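Local coordinates for protein putative thiosugar synthase (Amycolatopsis orientalis, PDB 4N6F) that probably acts as a thiosugar synthase in 2-thiosugar biosynthesis, a TIM-barrel relative of the thiazole synthase ThiG that holds a sugar phosphate through a covalent bond, at residues F51-D56 against F78-T83; E107-D112 against M137-F142; S24-G29 against N44-D49. All coordinates share one frame; numbering follows the deposited sequence.

Contact 1: F51-D56 against F78-T83; sequences FITTVD and FTWIGT. With CA (calcium ion), chain C.
F51 and W80 pair on two neighbouring parallel strands, and their rings meet on the helix-facing side of the sheet. At the root of the F51 side chain, CB rests 3.8 Å from F78 CB. CG stands anti to the backbone N (chi1 176°), which carries the ring out beside the W80 side chain. CD2 then sits over the centre of the W80 ring system, 3.6 Å from W80 CD2, and CE2 reaches W80 CE2 and CH2, both at 4.1 Å. With the planes 72° apart, this is a T-shaped stack in which F51 gives the edge and W80 the face. V55 CG1 approaches the rim of the same indole, while T53 CG2 lies obliquely to it.

The backbones are joined by F51 N to T79 O, I81 N to F51 O and T53 N to I81 O, the last at 2.9 Å. On the barrel-interior side, I52 CG1 packs against I81 CG1 at 3.7 Å. T53 OG1 accepts from V55 N in an ST turn, and the chain runs on to D56, whose OD1 and OD2 both bind a calcium ion together with D58 and two waters. Helix 60-70 lies over F51, V55 and W80 through L66, whereas I52 and I81 both touch K110 of strand 108-111, the next strand in the sheet.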
loop_
_atom_site.group_PDB
_atom_site.type_symbol
_atom_site.label_atom_id
_atom_site.label_comp_id
_atom_site.label_asym_id
_atom_site.label_seq_id
_atom_site.Cartn_x
_atom_site.Cartn_y
_atom_site.Cartn_z
ATOM N N PHE A 51 -11.847 19.889 -5.468
ATOM C CA PHE A 51 -12.291 20.672 -4.327
ATOM C C PHE A 51 -13.783 20.461 -4.165
ATOM O O PHE A 51 -14.568 20.954 -4.960
ATOM C CB PHE A 51 -11.967 22.154 -4.561
ATOM C CG PHE A 51 -12.461 23.070 -3.478
ATOM C CD1 PHE A 51 -12.105 22.862 -2.157
ATOM C CD2 PHE A 51 -13.281 24.156 -3.784
ATOM C CE1 PHE A 51 -12.563 23.705 -1.153
ATOM C CE2 PHE A 51 -13.747 25.000 -2.782
ATOM C CZ PHE A 51 -13.382 24.774 -1.462
ATOM N N ILE A 52 -14.174 19.730 -3.144
ATOM C CA ILE A 52 -15.560 19.419 -2.942
ATOM C C ILE A 52 -16.157 20.532 -2.126
ATOM O O ILE A 52 -15.800 20.733 -1.022
ATOM C CB ILE A 52 -15.752 18.071 -2.256
ATOM C CG1 ILE A 52 -15.332 16.935 -3.159
ATOM C CG2 ILE A 52 -17.193 17.883 -1.875
ATOM C CD1 ILE A 52 -14.946 15.703 -2.430
ATOM N N THR A 53 -17.065 21.265 -2.724
ATOM C CA THR A 53 -17.503 22.509 -2.194
ATOM C C THR A 53 -18.965 22.630 -1.849
ATOM O O THR A 53 -19.817 22.125 -2.515
ATOM C CB THR A 53 -17.078 23.658 -3.088
ATOM O OG1 THR A 53 -17.240 24.876 -2.379
ATOM C CG2 THR A 53 -17.887 23.701 -4.311
ATOM N N THR A 54 -19.197 23.324 -0.755
ATOM C CA THR A 54 -20.502 23.700 -0.258
ATOM C C THR A 54 -20.743 25.210 -0.361
ATOM O O THR A 54 -21.571 25.750 0.305
ATOM C CB THR A 54 -20.706 23.230 1.195
ATOM O OG1 THR A 54 -19.646 23.712 2.001
ATOM C CG2 THR A 54 -20.668 21.745 1.273
ATOM N N VAL A 55 -19.992 25.890 -1.184
ATOM C CA VAL A 55 -19.975 27.338 -1.128
ATOM C C VAL A 55 -21.354 27.842 -1.514
ATOM O O VAL A 55 -21.978 27.351 -2.459
ATOM C CB VAL A 55 -18.893 27.992 -2.016
ATOM C CG1 VAL A 55 -19.163 27.767 -3.495
ATOM C CG2 VAL A 55 -18.821 29.488 -1.731
ATOM N N ASP A 56 -21.829 28.801 -0.732
ATOM C CA ASP A 56 -23.126 29.389 -0.928
ATOM C C ASP A 56 -22.883 30.899 -0.909
ATOM O O ASP A 56 -22.564 31.456 0.151
ATOM C CB ASP A 56 -24.047 28.930 0.200
ATOM C CG ASP A 56 -25.429 29.521 0.097
ATOM O OD1 ASP A 56 -25.599 30.478 -0.675
ATOM O OD2 ASP A 56 -26.348 29.030 0.781
ATOM N N PHE A 78 -7.774 23.482 -8.818
ATOM C CA PHE A 78 -8.684 22.402 -8.466
ATOM C C PHE A 78 -9.896 22.416 -9.378
ATOM O O PHE A 78 -10.343 23.480 -9.807
ATOM C CB PHE A 78 -9.154 22.547 -7.014
ATOM C CG PHE A 78 -8.081 22.284 -5.995
ATOM C CD1 PHE A 78 -7.038 23.184 -5.811
ATOM C CD2 PHE A 78 -8.119 21.148 -5.208
ATOM C CE1 PHE A 78 -6.050 22.949 -4.868
ATOM C CE2 PHE A 78 -7.138 20.909 -4.258
ATOM C CZ PHE A 78 -6.097 21.810 -4.094
ATOM N N THR A 79 -10.417 21.230 -9.678
ATOM C CA THR A 79 -11.764 21.118 -10.224
ATOM C C THR A 79 -12.749 21.201 -9.067
ATOM O O THR A 79 -12.635 20.448 -8.090
ATOM C CB THR A 79 -11.959 19.788 -10.968
ATOM O OG1 THR A 79 -11.045 19.727 -12.063
ATOM C CG2 THR A 79 -13.382 19.662 -11.498
ATOM N N TRP A 80 -13.713 22.109 -9.170
ATOM C CA TRP A 80 -14.721 22.278 -8.120
ATOM C C TRP A 80 -15.911 21.384 -8.396
ATOM O O TRP A 80 -16.437 21.368 -9.505
ATOM C CB TRP A 80 -15.208 23.739 -8.041
ATOM C CG TRP A 80 -14.177 24.721 -7.556
ATOM C CD1 TRP A 80 -12.841 24.697 -7.801
ATOM C CD2 TRP A 80 -14.420 25.891 -6.767
ATOM N NE1 TRP A 80 -12.225 25.771 -7.197
ATOM C CE2 TRP A 80 -13.177 26.520 -6.557
ATOM C CE3 TRP A 80 -15.567 26.463 -6.213
ATOM C CZ2 TRP A 80 -13.046 27.701 -5.821
ATOM C CZ3 TRP A 80 -15.440 27.637 -5.482
ATOM C CH2 TRP A 80 -14.185 28.241 -5.290
ATOM N N ILE A 81 -16.346 20.640 -7.389
ATOM C CA ILE A 81 -17.533 19.821 -7.552
ATOM C C ILE A 81 -18.457 20.005 -6.358
ATOM O O ILE A 81 -18.007 20.153 -5.224
ATOM C CB ILE A 81 -17.187 18.320 -7.783
ATOM C CG1 ILE A 81 -16.704 17.621 -6.508
ATOM C CG2 ILE A 81 -16.138 18.184 -8.880
ATOM C CD1 ILE A 81 -16.782 16.114 -6.620
ATOM N N GLY A 82 -19.754 20.006 -6.621
ATOM C CA GLY A 82 -20.731 20.125 -5.554
ATOM C C GLY A 82 -21.021 18.798 -4.906
ATOM O O GLY A 82 -20.540 17.747 -5.347
ATOM N N THR A 83 -21.830 18.848 -3.861
ATOM C CA THR A 83 -22.205 17.659 -3.125
ATOM C C THR A 83 -23.658 17.733 -2.633
ATOM O O THR A 83 -24.196 18.827 -2.426
ATOM C CB THR A 83 -21.256 17.425 -1.932
ATOM O OG1 THR A 83 -21.712 16.299 -1.182
ATOM C CG2 THR A 83 -21.206 18.647 -1.020
HETATM CA CA CA C . -28.075 30.807 0.066
HETATM O O HOH W 1 -28.418 29.798 -2.099
HETATM O O HOH W 2 -30.159 32.038 -0.477
#

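Contact 2: E107-D112 against M137-F142; sequences EILKLD and MELLPF. With F6R (fructose -6-phosphate), chain F.
The carbonyl oxygen of L140 is gripped twice: L111 N binds it at 3.0 Å from 53° above the carbonyl plane, and R162 NH2 from the next strand is the second donor. R162 also forms a salt bridge through NH1 to D112 OD1, which R114 shares, linking the C-terminal ends of both segments. D112 OD1 lies 3.3 Å from F142 CB, with the carboxylate nearly perpendicular to the phenyl ring. With two arginines on one oxygen, the rotation of the carboxylate is probably fixed.

Between the parallel strands, E138 N binds E107 O at 2.8 Å, and L109 N to E138 O and L140 N to L109 O continue the pattern; F142 N to L111 O is weak. I108 and L140 point into the barrel, CG2 of the isoleucine meeting CD1 of the leucine at 3.8 Å. On the opposite face L109 and L139 lie side by side, CD2 to CD2; L109 packs on helices 90-104 and 122-134 and L139 on the latter, and L111 CD2 meets L139 CD1 and P141 CB. M137 bends back, its CE 3.6 Å from E107 O.

K110 runs extended from the sheet until its last torsion turns (chi4 -79°), bringing NZ to a covalent bond of 1.5 Å with C1 of fructose 6-phosphate. D112 OD2 flanks C1, and F142 CE2 lies 3.8 Å from O4 of the sugar. Such a single bond beside the C2 ketone, on a lysine in the mouth of a TIM barrel, might follow rearrangement of a Schiff base, the linkage ThiG-family lysines are thought to form.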
loop_
_atom_site.group_PDB
_atom_site.type_symbol
_atom_site.label_atom_id
_atom_site.label_comp_id
_atom_site.label_asym_id
_atom_site.label_seq_id
_atom_site.Cartn_x
_atom_site.Cartn_y
_atom_site.Cartn_z
ATOM N N GLU A 107 -21.733 22.115 -12.569
ATOM C CA GLU A 107 -22.519 21.015 -13.139
ATOM C C GLU A 107 -22.001 19.623 -12.754
ATOM O O GLU A 107 -22.638 18.628 -13.068
ATOM C CB GLU A 107 -22.599 21.159 -14.670
ATOM C CG GLU A 107 -23.739 22.075 -15.131
ATOM C CD GLU A 107 -23.578 22.602 -16.554
ATOM O OE1 GLU A 107 -22.484 23.109 -16.901
ATOM O OE2 GLU A 107 -24.559 22.532 -17.327
ATOM N N ILE A 108 -20.860 19.544 -12.078
ATOM C CA ILE A 108 -20.341 18.257 -11.623
ATOM C C ILE A 108 -20.700 18.048 -10.159
ATOM O O ILE A 108 -20.432 18.918 -9.317
ATOM C CB ILE A 108 -18.819 18.167 -11.777
ATOM C CG1 ILE A 108 -18.409 18.478 -13.212
ATOM C CG2 ILE A 108 -18.324 16.780 -11.372
ATOM C CD1 ILE A 108 -16.932 18.773 -13.345
ATOM N N LEU A 109 -21.249 16.873 -9.859
ATOM C CA LEU A 109 -21.909 16.625 -8.594
ATOM C C LEU A 109 -21.529 15.311 -7.926
ATOM O O LEU A 109 -21.649 14.228 -8.519
ATOM C CB LEU A 109 -23.424 16.644 -8.806
ATOM C CG LEU A 109 -24.273 16.532 -7.532
ATOM C CD1 LEU A 109 -24.232 17.845 -6.751
ATOM C CD2 LEU A 109 -25.707 16.157 -7.873
ATOM N N LYS A 110 -21.090 15.421 -6.675
ATOM C CA LYS A 110 -20.922 14.280 -5.790
ATOM C C LYS A 110 -22.298 13.979 -5.269
ATOM O O LYS A 110 -22.832 14.711 -4.446
ATOM C CB LYS A 110 -19.894 14.628 -4.708
ATOM C CG LYS A 110 -19.731 13.607 -3.606
ATOM C CD LYS A 110 -18.653 14.055 -2.626
ATOM C CE LYS A 110 -18.415 13.058 -1.491
ATOM N NZ LYS A 110 -19.463 13.217 -0.469
ATOM N N LEU A 111 -22.912 12.929 -5.798
ATOM C CA LEU A 111 -24.308 12.626 -5.510
ATOM C C LEU A 111 -24.397 11.577 -4.429
ATOM O O LEU A 111 -23.894 10.455 -4.590
ATOM C CB LEU A 111 -25.014 12.137 -6.772
ATOM C CG LEU A 111 -26.462 11.668 -6.616
ATOM C CD1 LEU A 111 -27.366 12.801 -6.156
ATOM C CD2 LEU A 111 -26.948 11.086 -7.932
ATOM N N ASP A 112 -25.039 11.951 -3.326
ATOM C CA ASP A 112 -25.238 11.081 -2.181
ATOM C C ASP A 112 -26.721 11.093 -1.795
ATOM O O ASP A 112 -27.313 12.163 -1.587
ATOM C CB ASP A 112 -24.387 11.565 -1.004
ATOM C CG ASP A 112 -22.918 11.224 -1.164
ATOM O OD1 ASP A 112 -22.585 10.033 -1.180
ATOM O OD2 ASP A 112 -22.079 12.147 -1.254
ATOM N N MET A 137 -26.660 17.298 -15.834
ATOM C CA MET A 137 -25.671 17.292 -14.754
ATOM C C MET A 137 -24.710 16.107 -14.910
ATOM O O MET A 137 -25.086 15.036 -15.398
ATOM C CB MET A 137 -26.341 17.249 -13.386
ATOM C CG MET A 137 -27.102 18.516 -13.042
ATOM S SD MET A 137 -27.057 18.903 -11.284
ATOM C CE MET A 137 -25.472 19.726 -11.179
ATOM N N GLU A 138 -23.469 16.313 -14.488
ATOM C CA GLU A 138 -22.451 15.271 -14.524
ATOM C C GLU A 138 -22.323 14.698 -13.123
ATOM O O GLU A 138 -22.120 15.444 -12.170
ATOM C CB GLU A 138 -21.130 15.850 -15.017
ATOM C CG GLU A 138 -21.152 16.285 -16.488
ATOM C CD GLU A 138 -20.973 15.137 -17.485
ATOM O OE1 GLU A 138 -21.114 15.398 -18.700
ATOM O OE2 GLU A 138 -20.670 13.980 -17.088
ATOM N N LEU A 139 -22.440 13.375 -12.992
ATOM C CA LEU A 139 -22.676 12.752 -11.693
ATOM C C LEU A 139 -21.639 11.734 -11.285
ATOM O O LEU A 139 -21.199 10.925 -12.097
ATOM C CB LEU A 139 -24.045 12.068 -11.666
ATOM C CG LEU A 139 -25.242 12.946 -12.018
ATOM C CD1 LEU A 139 -26.493 12.093 -11.980
ATOM C CD2 LEU A 139 -25.380 14.123 -11.064
ATOM N N LEU A 140 -21.284 11.787 -10.000
ATOM C CA LEU A 140 -20.491 10.784 -9.326
ATOM C C LEU A 140 -21.306 10.276 -8.129
ATOM O O LEU A 140 -21.172 10.791 -7.005
ATOM C CB LEU A 140 -19.150 11.367 -8.873
ATOM C CG LEU A 140 -18.142 11.734 -9.975
ATOM C CD1 LEU A 140 -18.375 13.122 -10.531
ATOM C CD2 LEU A 140 -16.722 11.657 -9.440
ATOM N N PRO A 141 -22.169 9.270 -8.372
ATOM C CA PRO A 141 -22.988 8.681 -7.321
ATOM C C PRO A 141 -22.247 7.666 -6.457
ATOM O O PRO A 141 -21.261 7.075 -6.892
ATOM C CB PRO A 141 -24.137 8.017 -8.089
ATOM C CG PRO A 141 -23.621 7.793 -9.469
ATOM C CD PRO A 141 -22.506 8.746 -9.712
ATOM N N PHE A 142 -22.746 7.481 -5.240
ATOM C CA PHE A 142 -22.188 6.558 -4.256
ATOM C C PHE A 142 -23.177 5.407 -4.116
ATOM O O PHE A 142 -24.377 5.640 -3.916
ATOM C CB PHE A 142 -22.034 7.303 -2.925
ATOM C CG PHE A 142 -21.205 6.593 -1.881
ATOM C CD1 PHE A 142 -20.217 5.685 -2.214
ATOM C CD2 PHE A 142 -21.384 6.904 -0.545
ATOM C CE1 PHE A 142 -19.457 5.066 -1.229
ATOM C CE2 PHE A 142 -20.633 6.286 0.448
ATOM C CZ PHE A 142 -19.664 5.367 0.106
HETATM C C1 F6R F . -19.539 12.109 0.521
HETATM C C2 F6R F . -18.553 12.307 1.638
HETATM C C3 F6R F . -18.541 11.437 2.871
HETATM C C4 F6R F . -17.898 10.098 2.505
HETATM C C5 F6R F . -17.482 9.312 3.751
HETATM C C6 F6R F . -16.400 8.302 3.426
HETATM O O2 F6R F . -17.679 13.170 1.536
HETATM O O3 F6R F . -19.831 11.219 3.451
HETATM O O4 F6R F . -18.834 9.311 1.752
HETATM O O5 F6R F . -16.992 10.176 4.774
HETATM O O6 F6R F . -16.177 7.500 4.580
HETATM P P F6R F . -14.948 7.715 5.573
HETATM O O1P F6R F . -15.353 8.923 6.364
HETATM O O2P F6R F . -13.725 7.936 4.725
HETATM O O3P F6R F . -14.918 6.395 6.289
#

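Contact 3: S24-G29 against N44-D49; sequences SRILVG and NAAGAD
A polar junction reinforced by waters joins the entry to the first barrel strand, at S24, with the turn that ends helix 36-46, near the N-terminal ends of the parallel strands. S24 OG donates to G47 O at 2.6 Å, in the carbonyl plane and on a lone pair. G47, with positive phi (71°), ends the helix in a Schellman motif, and its carbonyl is the one S24 OG binds. S24 N donates to D49 OD2 at 3.0 Å, meeting it from above the carboxylate plane; the same oxygen also accepts from R23 N. D49 CG lies between its own backbone N and carbonyl carbon (chi1 67°), which folds the carboxylate back over S24.

Three waters complete the seam: one spans S24 O and D49 OD1, another I26 O and D49 N, and a third A46 O and, by a longer bond, I26 N. The apolar part is small, A46 CB touching I26 CG2 at 4.0 Å and V28 CG2 at 3.9 Å. Further along, V28 packs on V42 and L43 of helix 36-46, while I26 meets M233 and A237 of helix 226-245 and V203 of helix 200-208. Strand 26-28 is itself hydrogen-bonded to strand 213-216.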
loop_
_atom_site.group_PDB
_atom_site.type_symbol
_atom_site.label_atom_id
_atom_site.label_comp_id
_atom_site.label_asym_id
_atom_site.label_seq_id
_atom_site.Cartn_x
_atom_site.Cartn_y
_atom_site.Cartn_z
ATOM N N SER A 24 -5.310 13.385 -9.700
ATOM C CA SER A 24 -4.986 12.905 -8.368
ATOM C C SER A 24 -5.809 11.679 -8.053
ATOM O O SER A 24 -6.998 11.646 -8.336
ATOM C CB SER A 24 -5.284 13.956 -7.301
ATOM O OG SER A 24 -4.724 15.201 -7.667
ATOM N N ARG A 25 -5.156 10.700 -7.441
ATOM C CA ARG A 25 -5.760 9.423 -7.115
ATOM C C ARG A 25 -6.372 9.382 -5.716
ATOM O O ARG A 25 -6.922 8.359 -5.310
ATOM C CB ARG A 25 -4.690 8.341 -7.226
ATOM C CG ARG A 25 -4.027 8.282 -8.584
ATOM C CD ARG A 25 -5.034 7.783 -9.594
ATOM N NE ARG A 25 -4.520 7.795 -10.954
ATOM C CZ ARG A 25 -4.996 7.039 -11.938
ATOM N NH1 ARG A 25 -5.998 6.194 -11.727
ATOM N NH2 ARG A 25 -4.453 7.125 -13.140
ATOM N N ILE A 26 -6.248 10.480 -4.979
ATOM C CA ILE A 26 -6.879 10.640 -3.680
ATOM C C ILE A 26 -7.864 11.799 -3.777
ATOM O O ILE A 26 -7.481 12.911 -4.154
ATOM C CB ILE A 26 -5.845 10.974 -2.587
ATOM C CG1 ILE A 26 -4.827 9.841 -2.411
ATOM C CG2 ILE A 26 -6.536 11.236 -1.267
ATOM C CD1 ILE A 26 -5.430 8.534 -1.928
ATOM N N LEU A 27 -9.129 11.529 -3.465
ATOM C CA LEU A 27 -10.114 12.576 -3.249
ATOM C C LEU A 27 -10.281 12.714 -1.744
ATOM O O LEU A 27 -10.253 11.715 -1.023
ATOM C CB LEU A 27 -11.456 12.220 -3.890
ATOM C CG LEU A 27 -11.533 12.063 -5.412
ATOM C CD1 LEU A 27 -12.893 11.530 -5.827
ATOM C CD2 LEU A 27 -11.328 13.379 -6.106
ATOM N N VAL A 28 -10.446 13.941 -1.266
ATOM C CA VAL A 28 -10.631 14.183 0.157
ATOM C C VAL A 28 -12.017 14.741 0.411
ATOM O O VAL A 28 -12.379 15.799 -0.111
ATOM C CB VAL A 28 -9.583 15.154 0.718
ATOM C CG1 VAL A 28 -9.773 15.308 2.219
ATOM C CG2 VAL A 28 -8.179 14.651 0.426
ATOM N N GLY A 29 -12.788 14.017 1.222
ATOM C CA GLY A 29 -14.155 14.395 1.532
ATOM C C GLY A 29 -14.121 15.400 2.659
ATOM O O GLY A 29 -14.278 15.038 3.826
ATOM N N ASN A 44 -3.187 19.855 0.294
ATOM C CA ASN A 44 -1.789 19.927 -0.155
ATOM C C ASN A 44 -1.075 18.589 -0.028
ATOM O O ASN A 44 -0.538 18.085 -1.004
ATOM C CB ASN A 44 -0.988 20.998 0.612
ATOM C CG ASN A 44 -1.229 22.407 0.089
ATOM O OD1 ASN A 44 -1.507 22.609 -1.096
ATOM N ND2 ASN A 44 -1.105 23.393 0.971
ATOM N N ALA A 45 -1.077 18.014 1.171
ATOM C CA ALA A 45 -0.326 16.775 1.424
ATOM C C ALA A 45 -0.905 15.532 0.724
ATOM O O ALA A 45 -0.164 14.622 0.380
ATOM C CB ALA A 45 -0.204 16.522 2.914
ATOM N N ALA A 46 -2.221 15.485 0.530
ATOM C CA ALA A 46 -2.829 14.429 -0.289
ATOM C C ALA A 46 -2.526 14.559 -1.799
ATOM O O ALA A 46 -2.689 13.593 -2.540
ATOM C CB ALA A 46 -4.333 14.387 -0.066
ATOM N N GLY A 47 -2.089 15.738 -2.250
ATOM C CA GLY A 47 -1.832 15.979 -3.680
ATOM C C GLY A 47 -3.130 16.054 -4.470
ATOM O O GLY A 47 -3.158 15.781 -5.671
ATOM N N ALA A 48 -4.198 16.430 -3.780
ATOM C CA ALA A 48 -5.539 16.497 -4.342
ATOM C C ALA A 48 -5.701 17.548 -5.438
ATOM O O ALA A 48 -5.071 18.601 -5.395
ATOM C CB ALA A 48 -6.530 16.788 -3.223
ATOM N N ASP A 49 -6.579 17.270 -6.398
ATOM C CA ASP A 49 -6.944 18.254 -7.430
ATOM C C ASP A 49 -8.453 18.447 -7.593
ATOM O O ASP A 49 -8.900 19.083 -8.548
ATOM C CB ASP A 49 -6.293 17.892 -8.779
ATOM C CG ASP A 49 -6.842 16.594 -9.391
ATOM O OD1 ASP A 49 -7.862 16.039 -8.913
ATOM O OD2 ASP A 49 -6.235 16.126 -10.379
HETATM O O HOH W 3 -8.914 13.602 -8.234
HETATM O O HOH W 4 -8.367 14.913 -5.684
HETATM O O HOH W 5 -3.492 12.287 -4.915
#

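Overall arrangement
From the N terminus the chain closes contact 3 first, returning from helix 36-46 onto the start of strand 26-28. Contact 1 follows at once, spanning the beta-alpha-beta unit that passes through helix 60-70, and contact 2 does the same over helix 122-134. The three are in series; none nests within or crosses another. Backbone bonds tie them together: T79 N meets D49 O between contacts 3 and 1, and G82 pairs with I108 and K110 between contacts 1 and 2. Contacts 2 and 3 lie on opposite sides of the chain's centre, about 18 Å apart centre to centre, both reaching the same barrel sheet.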